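PDB 5N0L: GTP-sensing transcriptional pleiotropic repressor CodY from Clostridioides difficile, which binds isoleucine in its GAF domain and, as a GTP-sensing pleiotropic repressor, probably couples nutrient supply to transcription of many genes. Local coordinates for residues L86-T91 against T115-I120. Sequence-based numbering, arbitrary orientation.
Sequences LKIDET and TTVVPI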
loop_
_atom_site.group_PDB
_atom_site.type_symbol
_atom_site.label_atom_id
_atom_site.label_comp_id
_atom_site.label_asym_id
_atom_site.label_seq_id
_atom_site.Cartn_x
_atom_site.Cartn_y
_atom_site.Cartn_z
ATOM N N LEU A 86 -18.813 -0.227 -23.028
ATOM C CA LEU A 86 -18.239 1.015 -22.745
ATOM C C LEU A 86 -18.982 2.184 -23.463
ATOM O O LEU A 86 -18.720 3.352 -23.185
ATOM C CB LEU A 86 -16.757 1.005 -23.142
ATOM C CG LEU A 86 -15.946 -0.020 -22.337
ATOM C CD1 LEU A 86 -14.517 -0.098 -22.981
ATOM C CD2 LEU A 86 -15.776 0.358 -20.880
ATOM N N LYS A 87 -19.901 1.841 -24.365
ATOM C CA LYS A 87 -20.761 2.834 -25.066
ATOM C C LYS A 87 -21.898 3.277 -24.140
ATOM O O LYS A 87 -22.516 4.295 -24.452
ATOM C CB LYS A 87 -21.433 2.229 -26.306
ATOM C CG LYS A 87 -20.477 1.796 -27.395
ATOM C CD LYS A 87 -21.114 1.004 -28.471
ATOM C CE LYS A 87 -20.081 0.602 -29.509
ATOM N NZ LYS A 87 -20.671 0.109 -30.746
ATOM N N ILE A 88 -22.098 2.577 -23.043
ATOM C CA ILE A 88 -23.151 2.883 -22.015
ATOM C C ILE A 88 -22.499 3.754 -20.932
ATOM O O ILE A 88 -21.619 3.304 -20.231
ATOM C CB ILE A 88 -23.707 1.552 -21.426
ATOM C CG1 ILE A 88 -24.435 0.664 -22.516
ATOM C CG2 ILE A 88 -24.649 1.756 -20.210
ATOM C CD1 ILE A 88 -24.670 -0.789 -22.225
ATOM N N ASP A 89 -22.930 5.020 -20.774
ATOM C CA ASP A 89 -22.307 5.912 -19.763
ATOM C C ASP A 89 -23.082 6.123 -18.465
ATOM O O ASP A 89 -22.563 6.694 -17.552
ATOM C CB ASP A 89 -21.957 7.285 -20.359
ATOM C CG ASP A 89 -23.174 8.181 -20.581
ATOM O OD1 ASP A 89 -24.295 7.699 -20.884
ATOM O OD2 ASP A 89 -22.990 9.401 -20.423
ATOM N N GLU A 90 -24.314 5.654 -18.439
ATOM C CA GLU A 90 -25.192 5.645 -17.252
ATOM C C GLU A 90 -25.867 4.310 -17.177
ATOM O O GLU A 90 -26.007 3.670 -18.188
ATOM C CB GLU A 90 -26.361 6.647 -17.437
ATOM C CG GLU A 90 -26.030 8.004 -17.836
ATOM C CD GLU A 90 -27.268 8.858 -17.685
ATOM O OE1 GLU A 90 -27.250 9.698 -16.770
ATOM O OE2 GLU A 90 -28.260 8.634 -18.441
ATOM N N THR A 91 -26.374 3.925 -15.994
ATOM C CA THR A 91 -27.085 2.723 -15.889
ATOM C C THR A 91 -28.096 2.524 -17.002
ATOM O O THR A 91 -28.959 3.387 -17.330
ATOM C CB THR A 91 -27.691 2.549 -14.501
ATOM O OG1 THR A 91 -26.677 2.536 -13.512
ATOM C CG2 THR A 91 -28.499 1.242 -14.422
ATOM N N THR A 115 -31.692 -7.536 -18.706
ATOM C CA THR A 115 -30.289 -7.257 -18.399
ATOM C C THR A 115 -30.066 -5.785 -18.014
ATOM O O THR A 115 -30.561 -4.864 -18.702
ATOM C CB THR A 115 -29.433 -7.639 -19.648
ATOM O OG1 THR A 115 -29.621 -9.046 -19.882
ATOM C CG2 THR A 115 -27.911 -7.287 -19.308
ATOM N N THR A 116 -29.393 -5.575 -16.902
ATOM C CA THR A 116 -28.993 -4.294 -16.449
ATOM C C THR A 116 -27.463 -4.132 -16.507
ATOM O O THR A 116 -26.725 -5.030 -16.049
ATOM C CB THR A 116 -29.545 -4.078 -15.050
ATOM O OG1 THR A 116 -31.012 -3.994 -15.180
ATOM C CG2 THR A 116 -28.995 -2.807 -14.387
ATOM N N VAL A 117 -27.045 -3.010 -17.016
ATOM C CA VAL A 117 -25.598 -2.684 -17.222
ATOM C C VAL A 117 -25.243 -1.405 -16.492
ATOM O O VAL A 117 -25.831 -0.282 -16.737
ATOM C CB VAL A 117 -25.294 -2.579 -18.710
ATOM C CG1 VAL A 117 -23.765 -2.364 -18.922
ATOM C CG2 VAL A 117 -25.817 -3.795 -19.488
ATOM N N VAL A 118 -24.364 -1.594 -15.512
ATOM C CA VAL A 118 -23.979 -0.527 -14.606
ATOM C C VAL A 118 -22.516 -0.187 -14.782
ATOM O O VAL A 118 -21.662 -1.071 -14.467
ATOM C CB VAL A 118 -24.231 -0.867 -13.156
ATOM C CG1 VAL A 118 -23.914 0.339 -12.259
ATOM C CG2 VAL A 118 -25.676 -1.364 -12.992
ATOM N N PRO A 119 -22.238 1.070 -15.179
ATOM C CA PRO A 119 -20.805 1.475 -15.229
ATOM C C PRO A 119 -20.150 1.423 -13.864
ATOM O O PRO A 119 -20.721 1.804 -12.829
ATOM C CB PRO A 119 -20.846 2.896 -15.768
ATOM C CG PRO A 119 -22.096 2.935 -16.633
ATOM C CD PRO A 119 -23.085 2.067 -15.887
ATOM N N ILE A 120 -18.878 0.989 -13.821
ATOM C CA ILE A 120 -18.107 0.997 -12.602
ATOM C C ILE A 120 -17.108 2.131 -12.750
ATOM O O ILE A 120 -16.253 2.126 -13.673
ATOM C CB ILE A 120 -17.363 -0.333 -12.364
ATOM C CG1 ILE A 120 -18.328 -1.493 -12.159
ATOM C CG2 ILE A 120 -16.387 -0.201 -11.229
ATOM C CD1 ILE A 120 -17.818 -2.943 -12.078
#
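Pro119 packs against the backbone of residues 88-91, and Ile88 reaches Val117. Pro119 CG is 3.6 Å from Ile88 O, an oxygen hydrogen-bonded to Arg126 NH1, so the ring adds only packing there; Pro119 CD is 3.8 Å from Thr91 N. Proline suits this spot because it has no N-H to offer a neighbouring strand and presents the puckered CG-CD side of its ring instead. Ile88, buried, has CG1 beside its backbone N (chi1 -63°), from where the extended side chain crosses that of Val117 at about a right angle; Ile88 CD1 lies 3.8 Å from Val117 CG1.

Thr91 meets the strand with both branches. Its methyl CG2 approaches Thr116 CG2 at 4.1 Å, while Thr91 OG1 lies 3.7 Å from Val118 CG1 and is hydrogen-bonded to Glu148 of helix 141-158; a threonine thus serves an apolar and a polar neighbour at once.

The polar element is a CA-H...O contact from Thr91 CA to Val117 O, 3.4 Å long with 150° at the hydrogen. With no conventional hydrogen bond between the segments, van der Waals packing and this one contact hold the loop on the strand, just before Leu92 begins backbone pairing with Val117 in the outermost strand of the sheet within this chain.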